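PDB 4JX0: exported protein from Bacteroides fragilis, which is of unknown function but binds magnesium and joins a BT_3987-like N-terminal domain to an F5/F8 type C (discoidin-like) domain. Local coordinates for residues N225-I230 with K296-N301; Y253-C258 with E300-F305. All coordinates share one frame; numbering follows the deposited sequence.

Contact 1: residues N225-I230 with K296-N301; sequences NNYLTI and KVRFEN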
ATOM      1  N   ASN A 225      -8.119   6.275 -10.892  1.00 38.01           N
ATOM      2  CA  ASN A 225      -7.928   7.701 -10.603  1.00 38.52           C
ATOM      3  C   ASN A 225      -9.233   8.485 -10.622  1.00 42.77           C
ATOM      4  O   ASN A 225      -9.228   9.629 -10.176  1.00 43.21           O
ATOM      5  CB  ASN A 225      -6.932   8.339 -11.576  1.00 41.57           C
ATOM      6  CG  ASN A 225      -5.547   7.742 -11.472  1.00 62.45           C
ATOM      7  OD1 ASN A 225      -5.037   7.477 -10.373  1.00 49.73           O
ATOM      8  ND2 ASN A 225      -4.897   7.528 -12.612  1.00 56.51           N
ATOM      9  N   ASN A 226     -10.346   7.903 -11.112  1.00 39.03           N
ATOM     10  CA  ASN A 226     -11.630   8.610 -11.094  1.00 38.20           C
ATOM     11  C   ASN A 226     -12.172   8.675  -9.679  1.00 40.34           C
ATOM     12  O   ASN A 226     -11.860   7.807  -8.856  1.00 40.57           O
ATOM     13  CB  ASN A 226     -12.677   7.948 -11.990  1.00 36.54           C
ATOM     14  CG  ASN A 226     -12.318   7.828 -13.442  1.00 49.65           C
ATOM     15  OD1 ASN A 226     -12.419   6.750 -14.029  1.00 46.77           O
ATOM     16  ND2 ASN A 226     -11.966   8.923 -14.081  1.00 36.65           N
ATOM     17  N   TYR A 227     -12.990   9.694  -9.405  1.00 34.50           N
ATOM     18  CA  TYR A 227     -13.606   9.884  -8.096  1.00 32.94           C
ATOM     19  C   TYR A 227     -15.039  10.395  -8.238  1.00 35.83           C
ATOM     20  O   TYR A 227     -15.444  10.861  -9.308  1.00 34.97           O
ATOM     21  CB  TYR A 227     -12.780  10.872  -7.242  1.00 34.07           C
ATOM     22  CG  TYR A 227     -12.674  12.263  -7.842  1.00 36.43           C
ATOM     23  CD1 TYR A 227     -13.653  13.223  -7.608  1.00 38.61           C
ATOM     24  CD2 TYR A 227     -11.607  12.609  -8.662  1.00 37.61           C
ATOM     25  CE1 TYR A 227     -13.569  14.497  -8.171  1.00 40.90           C
ATOM     26  CE2 TYR A 227     -11.504  13.883  -9.217  1.00 39.44           C
ATOM     27  CZ  TYR A 227     -12.495  14.823  -8.979  1.00 48.68           C
ATOM     28  OH  TYR A 227     -12.431  16.089  -9.525  1.00 51.19           O
ATOM     29  N   LEU A 228     -15.781  10.341  -7.124  1.00 31.44           N
ATOM     30  CA  LEU A 228     -17.143  10.852  -7.017  1.00 29.98           C
ATOM     31  C   LEU A 228     -17.251  11.643  -5.730  1.00 33.08           C
ATOM     32  O   LEU A 228     -17.097  11.048  -4.662  1.00 31.93           O
ATOM     33  CB  LEU A 228     -18.145   9.693  -7.032  1.00 28.89           C
ATOM     34  CG  LEU A 228     -19.614  10.029  -6.739  1.00 31.73           C
ATOM     35  CD1 LEU A 228     -20.176  11.025  -7.751  1.00 31.16           C
ATOM     36  CD2 LEU A 228     -20.444   8.775  -6.705  1.00 32.76           C
ATOM     37  N   THR A 229     -17.498  12.968  -5.817  1.00 29.90           N
ATOM     38  CA  THR A 229     -17.618  13.825  -4.638  1.00 30.05           C
ATOM     39  C   THR A 229     -19.076  14.113  -4.337  1.00 34.88           C
ATOM     40  O   THR A 229     -19.828  14.465  -5.234  1.00 34.60           O
ATOM     41  CB  THR A 229     -16.849  15.139  -4.809  1.00 38.71           C
ATOM     42  OG1 THR A 229     -15.569  14.871  -5.356  1.00 39.27           O
ATOM     43  CG2 THR A 229     -16.661  15.880  -3.495  1.00 38.71           C
ATOM     44  N   ILE A 230     -19.460  13.971  -3.065  1.00 32.45           N
ATOM     45  CA  ILE A 230     -20.796  14.263  -2.540  1.00 32.66           C
ATOM     46  C   ILE A 230     -20.654  15.593  -1.845  1.00 38.35           C
ATOM     47  O   ILE A 230     -19.831  15.689  -0.939  1.00 38.57           O
ATOM     48  CB  ILE A 230     -21.287  13.139  -1.566  1.00 35.15           C
ATOM     49  CG1 ILE A 230     -21.837  11.924  -2.334  1.00 35.68           C
ATOM     50  CG2 ILE A 230     -22.348  13.666  -0.589  1.00 34.38           C
ATOM     51  CD1 ILE A 230     -20.879  11.269  -3.239  1.00 44.59           C
ATOM     52  N   LYS A 296     -18.238  17.646   2.723  1.00 34.44           N
ATOM     53  CA  LYS A 296     -18.162  16.809   1.529  1.00 32.24           C
ATOM     54  C   LYS A 296     -17.591  15.424   1.852  1.00 33.81           C
ATOM     55  O   LYS A 296     -16.845  15.265   2.817  1.00 33.12           O
ATOM     56  CB  LYS A 296     -17.262  17.452   0.454  1.00 34.34           C
ATOM     57  CG  LYS A 296     -17.581  18.875   0.064  1.00 42.16           C
ATOM     58  CD  LYS A 296     -16.594  19.361  -0.990  1.00 50.19           C
ATOM     59  CE  LYS A 296     -16.735  20.832  -1.290  1.00 64.17           C
ATOM     60  NZ  LYS A 296     -15.521  21.370  -1.957  1.00 78.88           N
ATOM     61  N   VAL A 297     -17.898  14.442   0.994  1.00 29.14           N
ATOM     62  CA  VAL A 297     -17.376  13.068   1.070  1.00 27.82           C
ATOM     63  C   VAL A 297     -16.976  12.684  -0.356  1.00 32.51           C
ATOM     64  O   VAL A 297     -17.741  12.952  -1.280  1.00 32.70           O
ATOM     65  CB  VAL A 297     -18.388  12.069   1.691  1.00 29.92           C
ATOM     66  CG1 VAL A 297     -17.830  10.648   1.695  1.00 28.82           C
ATOM     67  CG2 VAL A 297     -18.770  12.498   3.101  1.00 30.01           C
ATOM     68  N   ARG A 298     -15.784  12.099  -0.546  1.00 28.74           N
ATOM     69  CA  ARG A 298     -15.267  11.735  -1.866  1.00 28.70           C
ATOM     70  C   ARG A 298     -14.858  10.271  -1.896  1.00 33.18           C
ATOM     71  O   ARG A 298     -14.018   9.838  -1.104  1.00 33.66           O
ATOM     72  CB  ARG A 298     -14.068  12.638  -2.246  1.00 29.63           C
ATOM     73  CG  ARG A 298     -13.439  12.367  -3.617  1.00 38.92           C
ATOM     74  CD  ARG A 298     -12.292  13.318  -3.894  1.00 56.62           C
ATOM     75  NE  ARG A 298     -12.773  14.682  -4.127  1.00 80.74           N
ATOM     76  CZ  ARG A 298     -11.997  15.743  -4.339  1.00100.55           C
ATOM     77  NH1 ARG A 298     -10.672  15.618  -4.350  1.00 93.24           N
ATOM     78  NH2 ARG A 298     -12.541  16.940  -4.541  1.00 83.89           N
ATOM     79  N   PHE A 299     -15.414   9.521  -2.848  1.00 28.48           N
ATOM     80  CA  PHE A 299     -15.115   8.108  -3.026  1.00 26.80           C
ATOM     81  C   PHE A 299     -14.025   7.982  -4.068  1.00 31.84           C
ATOM     82  O   PHE A 299     -14.177   8.534  -5.158  1.00 32.33           O
ATOM     83  CB  PHE A 299     -16.373   7.350  -3.450  1.00 27.26           C
ATOM     84  CG  PHE A 299     -17.463   7.427  -2.413  1.00 27.53           C
ATOM     85  CD1 PHE A 299     -17.392   6.669  -1.253  1.00 29.54           C
ATOM     86  CD2 PHE A 299     -18.568   8.243  -2.599  1.00 28.86           C
ATOM     87  CE1 PHE A 299     -18.401   6.734  -0.298  1.00 30.05           C
ATOM     88  CE2 PHE A 299     -19.567   8.317  -1.633  1.00 31.21           C
ATOM     89  CZ  PHE A 299     -19.474   7.568  -0.487  1.00 28.85           C
ATOM     90  N   GLU A 300     -12.918   7.302  -3.729  1.00 27.79           N
ATOM     91  CA  GLU A 300     -11.768   7.125  -4.619  1.00 27.72           C
ATOM     92  C   GLU A 300     -11.396   5.652  -4.737  1.00 33.47           C
ATOM     93  O   GLU A 300     -11.824   4.838  -3.926  1.00 32.30           O
ATOM     94  CB  GLU A 300     -10.551   7.906  -4.077  1.00 28.89           C
ATOM     95  CG  GLU A 300     -10.794   9.384  -3.837  1.00 36.03           C
ATOM     96  CD  GLU A 300      -9.609  10.129  -3.258  1.00 52.88           C
ATOM     97  OE1 GLU A 300      -8.849   9.520  -2.470  1.00 41.58           O
ATOM     98  OE2 GLU A 300      -9.465  11.337  -3.556  1.00 51.74           O
ATOM     99  N   ASN A 301     -10.584   5.317  -5.751  1.00 32.32           N
ATOM    100  CA  ASN A 301     -10.085   3.962  -5.977  1.00 32.16           C
ATOM    101  C   ASN A 301     -11.240   2.935  -5.955  1.00 36.64           C
ATOM    102  O   ASN A 301     -11.163   1.890  -5.296  1.00 37.25           O
ATOM    103  CB  ASN A 301      -9.032   3.660  -4.903  1.00 31.85           C
ATOM    104  CG  ASN A 301      -8.142   2.498  -5.234  1.00 50.14           C
ATOM    105  OD1 ASN A 301      -7.637   2.378  -6.352  1.00 42.82           O
ATOM    106  ND2 ASN A 301      -7.939   1.605  -4.277  1.00 45.78           N
TER
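Leu228 and Phe299 face each other as an antiparallel hydrogen-bonded pair, Leu228 N giving to Phe299 O and Phe299 N to Leu228 O. One pair further, Ile230 N meets Val297 O at 2.7 Å, and Val297 N returns the bond to Ile230 O. Between these pairs the C-H of Arg298 CA leans on Leu228 O.

Polar and aromatic contacts occupy the face carrying Tyr227, Thr229 and Arg298. The arginine chain, extended to CD and then bent at chi3 (-70°), turns its NE to Thr229 OG1 at 3.1 Å, a bent bond tilted from the guanidinium plane. It also brings Arg298 CZ over the face of the Tyr227 ring, 4.7 Å from the centroid, the two planes 31° apart. Trp269 adds a second cation-pi partner.

The other face is apolar. Ile230 CD1 comes to the edge of the Phe299 ring, 3.6 Å from CE2, and Ile230 and Val297 both rest on Phe241 of strand 235-244.

The chemistry thus divides by face: hydrocarbon is buried between sheets, while the guanidinium, its rotation limited by hydroxyl and ring, lies on the partly exposed side.

Contact 2: residues Y253-C258 with E300-F305; sequences YMLKSC and ENMMAF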
ATOM      1  N   TYR A 253     -18.945  -4.091 -12.927  1.00 33.72           N
ATOM      2  CA  TYR A 253     -19.473  -2.782 -12.571  1.00 32.04           C
ATOM      3  C   TYR A 253     -20.189  -2.752 -11.201  1.00 34.10           C
ATOM      4  O   TYR A 253     -20.746  -1.714 -10.846  1.00 33.08           O
ATOM      5  CB  TYR A 253     -20.394  -2.240 -13.665  1.00 33.91           C
ATOM      6  CG  TYR A 253     -19.782  -2.314 -15.045  1.00 36.56           C
ATOM      7  CD1 TYR A 253     -18.567  -1.702 -15.322  1.00 38.65           C
ATOM      8  CD2 TYR A 253     -20.409  -3.011 -16.071  1.00 38.30           C
ATOM      9  CE1 TYR A 253     -17.994  -1.770 -16.588  1.00 40.93           C
ATOM     10  CE2 TYR A 253     -19.846  -3.088 -17.343  1.00 40.02           C
ATOM     11  CZ  TYR A 253     -18.636  -2.464 -17.600  1.00 48.40           C
ATOM     12  OH  TYR A 253     -18.062  -2.512 -18.849  1.00 51.65           O
HETATM   13  N   MSE A 254     -20.101  -3.834 -10.399  1.00 29.96           N
HETATM   14  CA  MSE A 254     -20.713  -3.911  -9.072  1.00 28.23           C
HETATM   15  C   MSE A 254     -19.680  -3.455  -8.060  1.00 31.69           C
HETATM   16  O   MSE A 254     -18.679  -4.143  -7.894  1.00 32.30           O
HETATM   17  CB  MSE A 254     -21.168  -5.360  -8.782  1.00 30.16           C
HETATM   18  CG  MSE A 254     -21.630  -5.598  -7.342  1.00 35.79           C
HETATM   19 SE   MSE A 254     -22.362  -7.361  -7.043  0.75 43.51          SE
HETATM   20  CE  MSE A 254     -20.941  -8.368  -7.265  1.00 40.55           C
ATOM     21  N   LEU A 255     -19.904  -2.325  -7.387  1.00 27.02           N
ATOM     22  CA  LEU A 255     -18.967  -1.797  -6.390  1.00 26.74           C
ATOM     23  C   LEU A 255     -18.645  -2.813  -5.293  1.00 30.51           C
ATOM     24  O   LEU A 255     -19.556  -3.301  -4.625  1.00 29.58           O
ATOM     25  CB  LEU A 255     -19.552  -0.520  -5.740  1.00 26.59           C
ATOM     26  CG  LEU A 255     -18.789   0.102  -4.567  1.00 30.22           C
ATOM     27  CD1 LEU A 255     -17.367   0.464  -4.966  1.00 30.88           C
ATOM     28  CD2 LEU A 255     -19.508   1.331  -4.065  1.00 30.09           C
ATOM     29  N   LYS A 256     -17.344  -3.117  -5.115  1.00 27.65           N
ATOM     30  CA  LYS A 256     -16.842  -3.990  -4.054  1.00 27.01           C
ATOM     31  C   LYS A 256     -16.165  -3.170  -2.995  1.00 32.05           C
ATOM     32  O   LYS A 256     -16.523  -3.273  -1.819  1.00 32.01           O
ATOM     33  CB  LYS A 256     -15.840  -5.016  -4.592  1.00 29.38           C
ATOM     34  CG  LYS A 256     -15.541  -6.132  -3.578  1.00 36.18           C
ATOM     35  CD  LYS A 256     -14.090  -6.532  -3.531  1.00 35.09           C
ATOM     36  CE  LYS A 256     -13.884  -7.830  -2.791  1.00 34.04           C
ATOM     37  NZ  LYS A 256     -14.379  -7.787  -1.389  1.00 30.41           N
ATOM     38  N   SER A 257     -15.147  -2.382  -3.406  1.00 29.37           N
ATOM     39  CA  SER A 257     -14.352  -1.583  -2.482  1.00 28.96           C
ATOM     40  C   SER A 257     -14.055  -0.189  -2.987  1.00 32.26           C
ATOM     41  O   SER A 257     -14.058   0.044  -4.190  1.00 32.29           O
ATOM     42  CB  SER A 257     -13.021  -2.281  -2.215  1.00 32.27           C
ATOM     43  OG  SER A 257     -12.250  -2.396  -3.398  1.00 41.36           O
ATOM     44  N   CYS A 258     -13.758   0.722  -2.049  1.00 28.79           N
ATOM     45  CA  CYS A 258     -13.339   2.099  -2.330  1.00 28.67           C
ATOM     46  C   CYS A 258     -12.803   2.769  -1.057  1.00 33.70           C
ATOM     47  O   CYS A 258     -13.083   2.330   0.059  1.00 34.71           O
ATOM     48  CB  CYS A 258     -14.475   2.913  -2.939  1.00 29.12           C
ATOM     49  SG  CYS A 258     -15.858   3.212  -1.819  1.00 33.13           S
ATOM     50  N   GLU A 300     -12.918   7.302  -3.729  1.00 27.79           N
ATOM     51  CA  GLU A 300     -11.768   7.125  -4.619  1.00 27.72           C
ATOM     52  C   GLU A 300     -11.396   5.652  -4.737  1.00 33.47           C
ATOM     53  O   GLU A 300     -11.824   4.838  -3.926  1.00 32.30           O
ATOM     54  CB  GLU A 300     -10.551   7.906  -4.077  1.00 28.89           C
ATOM     55  CG  GLU A 300     -10.794   9.384  -3.837  1.00 36.03           C
ATOM     56  CD  GLU A 300      -9.609  10.129  -3.258  1.00 52.88           C
ATOM     57  OE1 GLU A 300      -8.849   9.520  -2.470  1.00 41.58           O
ATOM     58  OE2 GLU A 300      -9.465  11.337  -3.556  1.00 51.74           O
ATOM     59  N   ASN A 301     -10.584   5.317  -5.751  1.00 32.32           N
ATOM     60  CA  ASN A 301     -10.085   3.962  -5.977  1.00 32.16           C
ATOM     61  C   ASN A 301     -11.240   2.935  -5.955  1.00 36.64           C
ATOM     62  O   ASN A 301     -11.163   1.890  -5.296  1.00 37.25           O
ATOM     63  CB  ASN A 301      -9.032   3.660  -4.903  1.00 31.85           C
ATOM     64  CG  ASN A 301      -8.142   2.498  -5.234  1.00 50.14           C
ATOM     65  OD1 ASN A 301      -7.637   2.378  -6.352  1.00 42.82           O
ATOM     66  ND2 ASN A 301      -7.939   1.605  -4.277  1.00 45.78           N
HETATM   67  N   MSE A 302     -12.306   3.237  -6.702  1.00 32.51           N
HETATM   68  CA  MSE A 302     -13.506   2.398  -6.715  1.00 30.94           C
HETATM   69  C   MSE A 302     -13.298   1.170  -7.593  1.00 33.48           C
HETATM   70  O   MSE A 302     -13.165   1.301  -8.815  1.00 34.19           O
HETATM   71  CB  MSE A 302     -14.724   3.197  -7.183  1.00 33.07           C
HETATM   72  CG  MSE A 302     -14.934   4.485  -6.400  1.00 39.99           C
HETATM   73 SE   MSE A 302     -16.481   5.452  -6.995  0.75 48.23          SE
HETATM   74  CE  MSE A 302     -17.802   4.603  -5.864  1.00 44.31           C
HETATM   75  N   MSE A 303     -13.255  -0.019  -6.955  1.00 28.20           N
HETATM   76  CA  MSE A 303     -13.074  -1.312  -7.611  1.00 27.70           C
HETATM   77  C   MSE A 303     -14.344  -2.151  -7.586  1.00 32.28           C
HETATM   78  O   MSE A 303     -15.031  -2.201  -6.563  1.00 31.15           O
HETATM   79  CB  MSE A 303     -11.972  -2.108  -6.919  1.00 29.58           C
HETATM   80  CG  MSE A 303     -11.388  -3.190  -7.802  1.00 37.13           C
HETATM   81 SE   MSE A 303     -10.300  -4.425  -6.825  0.75 45.23          SE
HETATM   82  CE  MSE A 303     -11.655  -5.481  -5.951  1.00 41.73           C
ATOM     83  N   ALA A 304     -14.610  -2.869  -8.696  1.00 29.91           N
ATOM     84  CA  ALA A 304     -15.752  -3.774  -8.811  1.00 29.62           C
ATOM     85  C   ALA A 304     -15.393  -5.166  -8.272  1.00 34.50           C
ATOM     86  O   ALA A 304     -14.218  -5.444  -8.044  1.00 34.59           O
ATOM     87  CB  ALA A 304     -16.190  -3.876 -10.263  1.00 30.68           C
ATOM     88  N   PHE A 305     -16.389  -6.051  -8.087  1.00 31.27           N
ATOM     89  CA  PHE A 305     -16.127  -7.430  -7.622  1.00 30.92           C
ATOM     90  C   PHE A 305     -15.321  -8.256  -8.646  1.00 36.23           C
ATOM     91  O   PHE A 305     -14.634  -9.195  -8.249  1.00 36.11           O
ATOM     92  CB  PHE A 305     -17.426  -8.176  -7.315  1.00 32.04           C
ATOM     93  CG  PHE A 305     -17.901  -8.027  -5.896  1.00 32.90           C
ATOM     94  CD1 PHE A 305     -18.637  -6.918  -5.506  1.00 35.77           C
ATOM     95  CD2 PHE A 305     -17.674  -9.024  -4.962  1.00 35.00           C
ATOM     96  CE1 PHE A 305     -19.138  -6.814  -4.208  1.00 36.11           C
ATOM     97  CE2 PHE A 305     -18.131  -8.894  -3.650  1.00 37.45           C
ATOM     98  CZ  PHE A 305     -18.878  -7.800  -3.287  1.00 35.07           C
TER
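The carbonyl oxygen of Met303 is gripped by two successive amides of the opposite strand. Lys256 N reaches it at 2.9 Å in the carbonyl plane, and Ser257 N at 3.2 Å, tilted from that plane. Met303 N in turn gives to Ser257 O at 2.9 Å. Beyond the doubled position the pairing resumes one residue out of step, and Phe305 N gives a bent bond to Met254 O.

Across the bulge the side chains of Leu255 and Ala304 diverge. Lys256 crosses the Phe305 ring at about a right angle: with CG anti to the backbone N (chi1 -167°), that methylene sits over the ring centre, 3.5 Å from the centroid and only 3° off the normal, a clear CH-pi contact. Farther along, Lys256 CD runs beside the methyl end of Met303, a selenomethionine like Met254 and Met302, whose CB also meets Ser257 OG. The ammonium goes on to Asp276 and the carbonyl of Arg277, so the aliphatic part of the lysine covers the ring while its charge is satisfied beyond it. Met254 is bent at chi3 and approaches the same ring obliquely, its SE 4.7 Å from the centroid in a Met-aromatic contact.

On the buried side, Leu255 CD2 lies 4.1 Å from the methyl CE of Met302, and Cys258 CB packs on Met302 CG at 3.8 Å. Leu243 of strand 235-244 touches both Leu255 and Met302, tying this strand pair to the second sheet.

Two consecutive residues, Lys256 and Ser257, set against Met303 make this a classic beta bulge, here in an antiparallel strand pair of a beta-sandwich consistent with the F5/F8 type C fold.

The centres of contact 1 and contact 2 lie about 12 Å apart in one five-stranded antiparallel sheet, with strand 296-304 in the middle. Strand 227-232 pairs with its first part and strand 255-263 flanks it on the other side, pairing by 253-258 with its later part. Along the chain, 225-230 comes first, then 253-258, and both meet the late segment 296-305. Glu300 and Asn301 are shared, and the chain turns a corner at Asn301, between the parts of the strand used by the two contacts; both pairings are antiparallel. Phe299 CD1 meets Cys258 SG at 3.8 Å, packing one contact against the other. One late strand therefore unites earlier parts of the C-terminal domain.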